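Local coordinates for transcriptional regulator (NtrC family) (Aquifex aeolicus, PDB 3DZD), which probably activates sigma54-dependent transcription as an NtrC-family response regulator with an AAA+ ATPase domain, captured here in its inactive state with ADP bound, at residues E130-E134 with L310-Y314; F315-F319 with L350-E355; Y323-E329 with V358-E364. All coordinates share one frame; numbering follows the deposited sequence.

Contact 1: residues E130-E134 with L310-Y314; sequences EFVGE and LLAEY. With ADP (adenosine-5'-diphosphate), chain C.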
loop_
_atom_site.group_PDB
_atom_site.type_symbol
_atom_site.label_atom_id
_atom_site.label_comp_id
_atom_site.label_asym_id
_atom_site.label_seq_id
_atom_site.Cartn_x
_atom_site.Cartn_y
_atom_site.Cartn_z
ATOM N N GLU A 130 -9.963 3.714 -14.025
ATOM C CA GLU A 130 -10.643 3.783 -15.310
ATOM C C GLU A 130 -12.085 3.321 -15.170
ATOM O O GLU A 130 -12.357 2.202 -14.736
ATOM C CB GLU A 130 -9.919 2.913 -16.336
ATOM C CG GLU A 130 -8.422 3.183 -16.439
ATOM C CD GLU A 130 -8.093 4.363 -17.337
ATOM O OE1 GLU A 130 -9.014 4.878 -18.014
ATOM O OE2 GLU A 130 -6.911 4.772 -17.366
ATOM N N PHE A 131 -13.012 4.193 -15.536
ATOM C CA PHE A 131 -14.422 3.852 -15.496
ATOM C C PHE A 131 -15.022 4.221 -16.830
ATOM O O PHE A 131 -15.540 5.316 -17.007
ATOM C CB PHE A 131 -15.111 4.611 -14.376
ATOM C CG PHE A 131 -16.528 4.208 -14.167
ATOM C CD1 PHE A 131 -17.437 5.084 -13.588
ATOM C CD2 PHE A 131 -16.961 2.951 -14.562
ATOM C CE1 PHE A 131 -18.752 4.708 -13.392
ATOM C CE2 PHE A 131 -18.272 2.565 -14.377
ATOM C CZ PHE A 131 -19.173 3.447 -13.793
ATOM N N VAL A 132 -14.943 3.301 -17.782
ATOM C CA VAL A 132 -15.246 3.629 -19.167
ATOM C C VAL A 132 -16.725 3.459 -19.501
ATOM O O VAL A 132 -17.343 2.460 -19.126
ATOM C CB VAL A 132 -14.386 2.797 -20.127
ATOM C CG1 VAL A 132 -14.796 3.055 -21.570
ATOM C CG2 VAL A 132 -12.923 3.126 -19.912
ATOM N N GLY A 133 -17.279 4.443 -20.201
ATOM C CA GLY A 133 -18.667 4.406 -20.610
ATOM C C GLY A 133 -19.255 5.782 -20.858
ATOM O O GLY A 133 -19.055 6.712 -20.063
ATOM N N GLU A 134 -19.999 5.903 -21.953
ATOM C CA GLU A 134 -20.655 7.153 -22.307
ATOM C C GLU A 134 -22.179 7.017 -22.456
ATOM O O GLU A 134 -22.856 7.998 -22.728
ATOM C CB GLU A 134 -20.040 7.752 -23.583
ATOM C CG GLU A 134 -18.557 8.141 -23.452
ATOM C CD GLU A 134 -18.303 9.199 -22.385
ATOM O OE1 GLU A 134 -19.067 10.192 -22.319
ATOM O OE2 GLU A 134 -17.330 9.039 -21.612
ATOM N N LEU A 310 -16.436 0.833 -26.772
ATOM C CA LEU A 310 -15.519 1.670 -26.004
ATOM C C LEU A 310 -14.651 0.798 -25.120
ATOM O O LEU A 310 -13.435 0.964 -25.066
ATOM C CB LEU A 310 -16.278 2.684 -25.136
ATOM C CG LEU A 310 -16.997 3.810 -25.886
ATOM C CD1 LEU A 310 -17.537 4.849 -24.917
ATOM C CD2 LEU A 310 -16.056 4.461 -26.883
ATOM N N LEU A 311 -15.297 -0.136 -24.438
ATOM C CA LEU A 311 -14.622 -1.018 -23.520
ATOM C C LEU A 311 -13.658 -1.944 -24.266
ATOM O O LEU A 311 -12.526 -2.177 -23.813
ATOM C CB LEU A 311 -15.652 -1.815 -22.721
ATOM C CG LEU A 311 -16.351 -0.985 -21.642
ATOM C CD1 LEU A 311 -17.659 -1.614 -21.172
ATOM C CD2 LEU A 311 -15.393 -0.762 -20.466
ATOM N N ALA A 312 -14.107 -2.465 -25.406
ATOM C CA ALA A 312 -13.282 -3.356 -26.209
ATOM C C ALA A 312 -11.996 -2.657 -26.635
ATOM O O ALA A 312 -10.908 -3.233 -26.570
ATOM C CB ALA A 312 -14.053 -3.852 -27.437
ATOM N N GLU A 313 -12.131 -1.416 -27.087
ATOM C CA GLU A 313 -10.989 -0.651 -27.551
ATOM C C GLU A 313 -10.058 -0.350 -26.384
ATOM O O GLU A 313 -8.840 -0.355 -26.533
ATOM C CB GLU A 313 -11.458 0.640 -28.225
ATOM C CG GLU A 313 -12.146 0.398 -29.562
ATOM C CD GLU A 313 -12.840 1.630 -30.111
ATOM O OE1 GLU A 313 -13.189 2.534 -29.319
ATOM O OE2 GLU A 313 -13.045 1.687 -31.344
ATOM N N TYR A 314 -10.644 -0.107 -25.219
ATOM C CA TYR A 314 -9.875 0.186 -24.020
ATOM C C TYR A 314 -9.066 -1.042 -23.594
ATOM O O TYR A 314 -7.901 -0.925 -23.192
ATOM C CB TYR A 314 -10.811 0.655 -22.903
ATOM C CG TYR A 314 -10.238 0.613 -21.496
ATOM C CD1 TYR A 314 -9.508 1.679 -20.981
ATOM C CD2 TYR A 314 -10.462 -0.477 -20.676
ATOM C CE1 TYR A 314 -8.995 1.641 -19.695
ATOM C CE2 TYR A 314 -9.958 -0.525 -19.396
ATOM C CZ TYR A 314 -9.227 0.531 -18.912
ATOM O OH TYR A 314 -8.742 0.461 -17.629
HETATM P PB ADP C . -18.140 -6.808 -10.383
HETATM O O1B ADP C . -17.368 -6.064 -9.312
HETATM O O2B ADP C . -18.413 -8.261 -10.065
HETATM O O3B ADP C . -19.377 -6.105 -10.854
HETATM P PA ADP C . -15.667 -6.379 -11.839
HETATM O O1A ADP C . -15.578 -4.888 -12.006
HETATM O O2A ADP C . -14.862 -7.006 -10.719
HETATM O O3A ADP C . -17.229 -6.802 -11.728
HETATM O "O5'" ADP C . -15.207 -7.075 -13.215
HETATM C "C5'" ADP C . -14.974 -6.297 -14.382
HETATM C "C4'" ADP C . -13.529 -6.364 -14.835
HETATM O "O4'" ADP C . -13.410 -5.423 -15.894
HETATM C "C3'" ADP C . -12.607 -5.829 -13.760
HETATM O "O3'" ADP C . -11.271 -6.257 -14.046
HETATM C "C2'" ADP C . -12.618 -4.333 -13.928
HETATM O "O2'" ADP C . -11.273 -3.891 -13.726
HETATM C "C1'" ADP C . -12.974 -4.151 -15.388
HETATM N N9 ADP C . -14.072 -3.178 -15.569
HETATM C C8 ADP C . -15.353 -3.367 -15.201
HETATM N N7 ADP C . -16.123 -2.312 -15.528
HETATM C C5 ADP C . -15.323 -1.413 -16.127
HETATM C C6 ADP C . -15.504 -0.066 -16.708
HETATM N N6 ADP C . -16.726 0.529 -16.716
HETATM N N1 ADP C . -14.420 0.534 -17.235
HETATM C C2 ADP C . -13.214 -0.063 -17.230
HETATM N N3 ADP C . -12.972 -1.281 -16.714
HETATM C C4 ADP C . -13.973 -1.990 -16.158
#

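Contact 2: residues F315-F319 with L350-E355; sequences FLKKF and LKNLIE. With ADP (adenosine-5'-diphosphate), chain C.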
loop_
_atom_site.group_PDB
_atom_site.type_symbol
_atom_site.label_atom_id
_atom_site.label_comp_id
_atom_site.label_asym_id
_atom_site.label_seq_id
_atom_site.Cartn_x
_atom_site.Cartn_y
_atom_site.Cartn_z
ATOM N N PHE A 315 -9.681 -2.220 -23.684
ATOM C CA PHE A 315 -8.994 -3.446 -23.286
ATOM C C PHE A 315 -7.969 -3.865 -24.343
ATOM O O PHE A 315 -6.864 -4.287 -24.017
ATOM C CB PHE A 315 -9.996 -4.580 -22.998
ATOM C CG PHE A 315 -10.806 -4.373 -21.739
ATOM C CD1 PHE A 315 -10.177 -4.135 -20.519
ATOM C CD2 PHE A 315 -12.196 -4.406 -21.772
ATOM C CE1 PHE A 315 -10.919 -3.927 -19.358
ATOM C CE2 PHE A 315 -12.942 -4.218 -20.617
ATOM C CZ PHE A 315 -12.310 -3.970 -19.410
ATOM N N LEU A 316 -8.347 -3.740 -25.608
ATOM C CA LEU A 316 -7.465 -4.090 -26.712
ATOM C C LEU A 316 -6.170 -3.285 -26.647
ATOM O O LEU A 316 -5.093 -3.823 -26.876
ATOM C CB LEU A 316 -8.167 -3.847 -28.047
ATOM C CG LEU A 316 -7.349 -4.146 -29.302
ATOM C CD1 LEU A 316 -7.080 -5.642 -29.420
ATOM C CD2 LEU A 316 -8.061 -3.621 -30.543
ATOM N N LYS A 317 -6.274 -1.996 -26.333
ATOM C CA LYS A 317 -5.090 -1.160 -26.210
ATOM C C LYS A 317 -4.269 -1.564 -25.004
ATOM O O LYS A 317 -3.066 -1.775 -25.104
ATOM C CB LYS A 317 -5.458 0.318 -26.102
ATOM C CG LYS A 317 -5.502 1.043 -27.432
ATOM C CD LYS A 317 -6.454 0.356 -28.399
ATOM C CE LYS A 317 -6.797 1.258 -29.571
ATOM N NZ LYS A 317 -5.570 1.687 -30.300
ATOM N N LYS A 318 -4.927 -1.668 -23.859
ATOM C CA LYS A 318 -4.236 -1.956 -22.615
ATOM C C LYS A 318 -3.442 -3.260 -22.675
ATOM O O LYS A 318 -2.327 -3.342 -22.149
ATOM C CB LYS A 318 -5.231 -1.976 -21.457
ATOM C CG LYS A 318 -4.702 -2.600 -20.189
ATOM C CD LYS A 318 -5.529 -2.156 -18.990
ATOM C CE LYS A 318 -5.670 -3.294 -17.999
ATOM N NZ LYS A 318 -6.192 -4.504 -18.701
ATOM N N PHE A 319 -4.016 -4.273 -23.319
ATOM C CA PHE A 319 -3.371 -5.575 -23.403
ATOM C C PHE A 319 -2.308 -5.617 -24.498
ATOM O O PHE A 319 -1.196 -6.080 -24.259
ATOM C CB PHE A 319 -4.400 -6.697 -23.592
ATOM C CG PHE A 319 -5.279 -6.908 -22.400
ATOM C CD1 PHE A 319 -4.734 -6.975 -21.127
ATOM C CD2 PHE A 319 -6.659 -7.025 -22.544
ATOM C CE1 PHE A 319 -5.544 -7.160 -20.015
ATOM C CE2 PHE A 319 -7.473 -7.216 -21.446
ATOM C CZ PHE A 319 -6.920 -7.279 -20.183
ATOM N N LEU A 350 -16.377 -9.724 -21.439
ATOM C CA LEU A 350 -15.738 -8.945 -22.499
ATOM C C LEU A 350 -14.227 -8.807 -22.310
ATOM O O LEU A 350 -13.465 -8.993 -23.254
ATOM C CB LEU A 350 -16.352 -7.550 -22.610
ATOM C CG LEU A 350 -15.740 -6.631 -23.675
ATOM C CD1 LEU A 350 -16.052 -7.095 -25.088
ATOM C CD2 LEU A 350 -16.219 -5.209 -23.482
ATOM N N LYS A 351 -13.795 -8.479 -21.096
ATOM C CA LYS A 351 -12.384 -8.241 -20.849
ATOM C C LYS A 351 -11.592 -9.500 -21.169
ATOM O O LYS A 351 -10.625 -9.473 -21.927
ATOM C CB LYS A 351 -12.130 -7.825 -19.395
ATOM C CG LYS A 351 -10.715 -7.330 -19.167
ATOM C CD LYS A 351 -10.380 -7.086 -17.698
ATOM C CE LYS A 351 -10.193 -8.395 -16.952
ATOM N NZ LYS A 351 -9.358 -8.189 -15.732
ATOM N N ASN A 352 -12.023 -10.605 -20.581
ATOM C CA ASN A 352 -11.360 -11.862 -20.784
ATOM C C ASN A 352 -11.370 -12.282 -22.247
ATOM O O ASN A 352 -10.411 -12.876 -22.729
ATOM C CB ASN A 352 -12.008 -12.937 -19.927
ATOM C CG ASN A 352 -11.578 -14.325 -20.334
ATOM O OD1 ASN A 352 -12.126 -14.905 -21.264
ATOM N ND2 ASN A 352 -10.588 -14.860 -19.638
ATOM N N LEU A 353 -12.447 -11.964 -22.957
ATOM C CA LEU A 353 -12.533 -12.297 -24.372
ATOM C C LEU A 353 -11.540 -11.488 -25.216
ATOM O O LEU A 353 -11.010 -11.986 -26.202
ATOM C CB LEU A 353 -13.966 -12.117 -24.896
ATOM C CG LEU A 353 -14.104 -12.286 -26.408
ATOM C CD1 LEU A 353 -15.244 -13.218 -26.770
ATOM C CD2 LEU A 353 -14.284 -10.945 -27.098
ATOM N N ILE A 354 -11.289 -10.245 -24.826
ATOM C CA ILE A 354 -10.394 -9.376 -25.583
ATOM C C ILE A 354 -8.959 -9.724 -25.239
ATOM O O ILE A 354 -8.065 -9.599 -26.075
ATOM C CB ILE A 354 -10.618 -7.882 -25.257
ATOM C CG1 ILE A 354 -12.006 -7.424 -25.714
ATOM C CG2 ILE A 354 -9.562 -7.022 -25.919
ATOM C CD1 ILE A 354 -12.218 -7.506 -27.210
ATOM N N GLU A 355 -8.741 -10.159 -24.002
ATOM C CA GLU A 355 -7.394 -10.469 -23.553
ATOM C C GLU A 355 -6.946 -11.712 -24.287
ATOM O O GLU A 355 -5.776 -11.857 -24.652
ATOM C CB GLU A 355 -7.353 -10.720 -22.051
ATOM C CG GLU A 355 -5.933 -10.863 -21.531
ATOM C CD GLU A 355 -5.843 -11.579 -20.197
ATOM O OE1 GLU A 355 -6.850 -12.155 -19.750
ATOM O OE2 GLU A 355 -4.751 -11.578 -19.594
HETATM P PB ADP C . -18.140 -6.808 -10.383
HETATM O O1B ADP C . -17.368 -6.064 -9.312
HETATM O O2B ADP C . -18.413 -8.261 -10.065
HETATM O O3B ADP C . -19.377 -6.105 -10.854
HETATM P PA ADP C . -15.667 -6.379 -11.839
HETATM O O1A ADP C . -15.578 -4.888 -12.006
HETATM O O2A ADP C . -14.862 -7.006 -10.719
HETATM O O3A ADP C . -17.229 -6.802 -11.728
HETATM O "O5'" ADP C . -15.207 -7.075 -13.215
HETATM C "C5'" ADP C . -14.974 -6.297 -14.382
HETATM C "C4'" ADP C . -13.529 -6.364 -14.835
HETATM O "O4'" ADP C . -13.410 -5.423 -15.894
HETATM C "C3'" ADP C . -12.607 -5.829 -13.760
HETATM O "O3'" ADP C . -11.271 -6.257 -14.046
HETATM C "C2'" ADP C . -12.618 -4.333 -13.928
HETATM O "O2'" ADP C . -11.273 -3.891 -13.726
HETATM C "C1'" ADP C . -12.974 -4.151 -15.388
HETATM N N9 ADP C . -14.072 -3.178 -15.569
HETATM C C8 ADP C . -15.353 -3.367 -15.201
HETATM N N7 ADP C . -16.123 -2.312 -15.528
HETATM C C5 ADP C . -15.323 -1.413 -16.127
HETATM C C6 ADP C . -15.504 -0.066 -16.708
HETATM N N6 ADP C . -16.726 0.529 -16.716
HETATM N N1 ADP C . -14.420 0.534 -17.235
HETATM C C2 ADP C . -13.214 -0.063 -17.230
HETATM N N3 ADP C . -12.972 -1.281 -16.714
HETATM C C4 ADP C . -13.973 -1.990 -16.158
#

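Contact 3: residues Y323-E329 with V358-E364; sequences YKKNCFE and VILCEGE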
loop_
_atom_site.group_PDB
_atom_site.type_symbol
_atom_site.label_atom_id
_atom_site.label_comp_id
_atom_site.label_asym_id
_atom_site.label_seq_id
_atom_site.Cartn_x
_atom_site.Cartn_y
_atom_site.Cartn_z
ATOM N N TYR A 323 1.227 -6.785 -23.527
ATOM C CA TYR A 323 1.754 -8.066 -23.996
ATOM C C TYR A 323 2.552 -7.887 -25.292
ATOM O O TYR A 323 2.641 -8.803 -26.120
ATOM C CB TYR A 323 0.622 -9.085 -24.218
ATOM C CG TYR A 323 -0.270 -9.314 -23.015
ATOM C CD1 TYR A 323 0.146 -8.949 -21.744
ATOM C CD2 TYR A 323 -1.512 -9.930 -23.151
ATOM C CE1 TYR A 323 -0.655 -9.154 -20.640
ATOM C CE2 TYR A 323 -2.331 -10.145 -22.045
ATOM C CZ TYR A 323 -1.896 -9.747 -20.791
ATOM O OH TYR A 323 -2.681 -9.953 -19.676
ATOM N N LYS A 324 3.114 -6.693 -25.465
ATOM C CA LYS A 324 3.889 -6.360 -26.655
ATOM C C LYS A 324 3.297 -6.926 -27.945
ATOM O O LYS A 324 4.000 -7.584 -28.700
ATOM C CB LYS A 324 5.336 -6.851 -26.505
ATOM C CG LYS A 324 6.011 -6.466 -25.185
ATOM C CD LYS A 324 7.387 -7.109 -25.047
ATOM C CE LYS A 324 8.271 -6.790 -26.252
ATOM N NZ LYS A 324 9.627 -7.420 -26.173
ATOM N N LYS A 325 2.020 -6.679 -28.207
ATOM C CA LYS A 325 1.436 -7.131 -29.470
ATOM C C LYS A 325 1.167 -5.963 -30.419
ATOM O O LYS A 325 1.146 -4.806 -30.003
ATOM C CB LYS A 325 0.163 -7.960 -29.245
ATOM C CG LYS A 325 0.358 -9.221 -28.400
ATOM C CD LYS A 325 1.534 -10.055 -28.891
ATOM C CE LYS A 325 1.545 -11.443 -28.264
ATOM N NZ LYS A 325 0.544 -12.314 -28.944
ATOM N N ASN A 326 0.968 -6.271 -31.693
ATOM C CA ASN A 326 0.785 -5.229 -32.693
ATOM C C ASN A 326 -0.600 -5.289 -33.334
ATOM O O ASN A 326 -0.733 -5.334 -34.557
ATOM C CB ASN A 326 1.885 -5.314 -33.755
ATOM C CG ASN A 326 2.011 -4.041 -34.577
ATOM O OD1 ASN A 326 1.151 -3.157 -34.520
ATOM N ND2 ASN A 326 3.087 -3.944 -35.352
ATOM N N CYS A 327 -1.627 -5.288 -32.492
ATOM C CA CYS A 327 -3.011 -5.331 -32.948
ATOM C C CYS A 327 -3.817 -4.278 -32.207
ATOM O O CYS A 327 -4.354 -4.535 -31.129
ATOM C CB CYS A 327 -3.611 -6.711 -32.691
ATOM S SG CYS A 327 -3.391 -7.291 -30.989
ATOM N N PHE A 328 -3.904 -3.089 -32.792
ATOM C CA PHE A 328 -4.500 -1.959 -32.095
ATOM C C PHE A 328 -5.862 -1.507 -32.601
ATOM O O PHE A 328 -6.499 -0.659 -31.978
ATOM C CB PHE A 328 -3.520 -0.787 -32.040
ATOM C CG PHE A 328 -2.403 -0.998 -31.066
ATOM C CD1 PHE A 328 -2.576 -0.694 -29.726
ATOM C CD2 PHE A 328 -1.193 -1.530 -31.483
ATOM C CE1 PHE A 328 -1.564 -0.896 -28.824
ATOM C CE2 PHE A 328 -0.170 -1.736 -30.583
ATOM C CZ PHE A 328 -0.355 -1.418 -29.252
ATOM N N GLU A 329 -6.326 -2.067 -33.711
ATOM C CA GLU A 329 -7.655 -1.706 -34.183
ATOM C C GLU A 329 -8.598 -2.896 -34.214
ATOM O O GLU A 329 -8.198 -4.018 -34.533
ATOM C CB GLU A 329 -7.600 -1.040 -35.559
ATOM C CG GLU A 329 -7.107 -1.950 -36.667
ATOM C CD GLU A 329 -7.463 -1.434 -38.048
ATOM O OE1 GLU A 329 -6.550 -0.966 -38.764
ATOM O OE2 GLU A 329 -8.659 -1.488 -38.414
ATOM N N VAL A 358 -5.854 -10.940 -27.840
ATOM C CA VAL A 358 -4.537 -10.325 -27.896
ATOM C C VAL A 358 -3.426 -11.345 -27.663
ATOM O O VAL A 358 -2.352 -11.262 -28.263
ATOM C CB VAL A 358 -4.412 -9.200 -26.845
ATOM C CG1 VAL A 358 -3.006 -8.609 -26.848
ATOM C CG2 VAL A 358 -5.448 -8.112 -27.105
ATOM N N ILE A 359 -3.691 -12.301 -26.779
ATOM C CA ILE A 359 -2.741 -13.365 -26.481
ATOM C C ILE A 359 -2.430 -14.203 -27.731
ATOM O O ILE A 359 -1.298 -14.631 -27.936
ATOM C CB ILE A 359 -3.246 -14.242 -25.307
ATOM C CG1 ILE A 359 -2.974 -13.530 -23.975
ATOM C CG2 ILE A 359 -2.588 -15.608 -25.336
ATOM C CD1 ILE A 359 -3.741 -14.088 -22.775
ATOM N N LEU A 360 -3.440 -14.400 -28.570
ATOM C CA LEU A 360 -3.293 -15.093 -29.846
ATOM C C LEU A 360 -3.208 -14.101 -31.002
ATOM O O LEU A 360 -3.716 -14.369 -32.087
ATOM C CB LEU A 360 -4.528 -15.969 -30.081
ATOM C CG LEU A 360 -5.063 -16.701 -28.846
ATOM C CD1 LEU A 360 -6.320 -17.539 -29.172
ATOM C CD2 LEU A 360 -3.958 -17.569 -28.230
ATOM N N CYS A 361 -2.576 -12.960 -30.781
ATOM C CA CYS A 361 -2.743 -11.832 -31.691
ATOM C C CYS A 361 -2.141 -11.974 -33.089
ATOM O O CYS A 361 -1.366 -12.887 -33.363
ATOM C CB CYS A 361 -2.203 -10.563 -31.046
ATOM S SG CYS A 361 -2.862 -9.077 -31.791
ATOM N N GLU A 362 -2.523 -11.043 -33.963
ATOM C CA GLU A 362 -1.929 -10.883 -35.288
ATOM C C GLU A 362 -1.602 -9.409 -35.533
ATOM O O GLU A 362 -1.030 -8.740 -34.673
ATOM C CB GLU A 362 -2.883 -11.375 -36.377
ATOM C CG GLU A 362 -3.022 -12.883 -36.470
ATOM C CD GLU A 362 -3.790 -13.314 -37.707
ATOM O OE1 GLU A 362 -4.267 -12.429 -38.451
ATOM O OE2 GLU A 362 -3.917 -14.536 -37.938
ATOM N N GLY A 363 -1.972 -8.908 -36.710
ATOM C CA GLY A 363 -1.820 -7.499 -37.029
ATOM C C GLY A 363 -3.040 -6.680 -36.639
ATOM O O GLY A 363 -2.916 -5.576 -36.109
ATOM N N GLU A 364 -4.225 -7.220 -36.916
ATOM C CA GLU A 364 -5.486 -6.587 -36.529
ATOM C C GLU A 364 -6.509 -7.656 -36.159
ATOM O O GLU A 364 -6.538 -8.729 -36.762
ATOM C CB GLU A 364 -6.029 -5.704 -37.653
ATOM C CG GLU A 364 -5.186 -4.470 -37.956
ATOM C CD GLU A 364 -4.112 -4.719 -39.007
ATOM O OE1 GLU A 364 -3.718 -5.887 -39.205
ATOM O OE2 GLU A 364 -3.664 -3.738 -39.639
#

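Contact 1: residues E130-E134 with L310-Y314
Val132 meets three residues of the lid helix, each with a different part of its short side chain. Val132 CG1 lies 3.9 Å from Leu310 CB, and Val132 CB 3.7 Å from Leu311 CD2. Val132 CG2 stands over a face of the Tyr314 ring in a CH-pi contact, 4.1 Å from the ring centroid. Holding CG1 anti to the backbone N (chi1 175°) leaves CG2 beside that N, and the two methyls are thereby divided between Leu310 and the tyrosine. The Tyr314 ring runs on past Val132, and its OH presses on the aliphatic part of Glu130, 3.0 Å from CG. A bend at chi2 turns the Glu130 carboxylate back next to the ring, with OE1 near CE1. Farther along, Leu310 CD1 rests 3.7 Å from CG of Glu134, the two side chains crossing at about a right angle. Gly133, next to Val132 in the chain, has backbone angles that leave no room for a CB.

No hydrogen bond links the segments; the polar grip is on adenine. Val132 N donates to ADP N1 at 2.9 Å, nearly straight (171°), and Val132 O accepts from ADP N6 at 3.1 Å, so one residue's backbone reads that edge of the base. Leu311 CD2 packs against the base, 3.6 Å from ADP N1.

Phe131, pointing the other way, packs on Ile167, Val168 and Leu171 of helix 165-176, and Lys142 of helix 136-149 makes a cation-pi contact with its ring. Helix 307-322 is backed by helix 346-359, with Ala312 on Ile354.

Contact 2: residues F315-F319 with L350-E355
Two helices of the AAA+ lid domain, 307-322 and 346-359, pack here beside the ribose end of the ADP pocket, with Phe315 and Phe319 lying against Lys351 and Glu355. Over these short segments the axes cross at -49°, their closest approach 9.4 Å. Lys351 lays its aliphatic chain over one face of the Phe315 ring in a CH-pi contact, CG standing 3.6 Å from the centroid. A bend at chi3 (74°) then steers the ammonium group off the ring to the nucleotide, where NZ donates to ADP O3' at 3.2 Å.

One turn on, the pattern recurs with Glu355, whose CG sits squarely over the centre of the Phe319 ring, 3.8 Å from the centroid and 3° off the normal. Lys351 CG meets that ring at its edge, in plane. The Glu355 carboxylate has polar partners elsewhere, in Tyr323 OH and in Asn352 of the second subunit.

Ile354 CG2 packs 3.8 Å from Phe315 CB and 3.5 Å from Leu316 N, and reaches the edge of the Phe319 ring. Leu350 CD2 sits at the edge of the Phe315 ring, 4.4 Å from Phe315 CD2. The result is the buried helix-helix core of an AAA+ lid, with one lysine serving both that core and the nucleotide sugar, consistent with the way AAA+ lids sit over the nucleotide.

Contact 3: residues Y323-E329 with V358-E364
The chain leaving helix 307-322 and the chain leaving helix 346-359 converge as they run on, their CA atoms closing from 7.4 Å at Tyr323 and Ile359 to 4.5 Å at Cys327 and Glu364. Near the wide end, Tyr323 sets CE2 3.9 Å from Ile359 CG1, and Arg348 of the second subunit makes a cation-pi contact with the tyrosine ring.

Lys325 does the polar work. Its CG lies 3.8 Å from Val358 CG1, and a bend at chi2 curls the chain over the last turn of the helix. There NZ donates to Ile359 O at 3.1 Å, approaching from well above the carbonyl plane, 66° out of it. A second bond, from NZ to Val358 O at 3.2 Å, is less sure, because that oxygen is crowded in the model. With an alanine in place of Lys325, Ile359 O is likely to lose its ammonium partner and the Val358 CG1 methyl part of its cover.

Cys327 and Cys361 are joined covalently, SG to SG at 2.0 Å. Their chi3 of 172° is far from the roughly 90° of a relaxed disulfide, so the bridge is either strained or imperfectly modelled. Beyond it, Gly363 O receives a CA-H...O contact from Cys327. The carboxylates of Glu329 and Glu364 come within 4.1 Å between OE1 and OE2, but Glu364 is poorly ordered, so any repulsion between them is uncertain.

Chemically, then, the two segments that leave the helices are held by one covalent bond and one buttressing cation, which is likely to offset the partial negative charge at the helix end.

How the contacts relate
The contacts run from the nucleotide out along the lid, contact 1 joining the loop before helix 136-149 to it. Contacts 1 and 2 both touch ADP, contact 1 at the adenine, contact 2 mainly at the ribose with Phe315 also against the base. Their centres are about 11 Å apart, and Leu311 CB meets Leu350 CD2 at 3.5 Å. Contact 3 lies farther out, the Tyr323 side chain about 11 Å from ADP, and its centre is about 10 Å from that of contact 2 but about 18 Å from that of contact 1. Glu355 OE2 and Tyr323 OH, 2.6 Å apart, tie contacts 2 and 3 together, and both of these contacts also touch the second subunit.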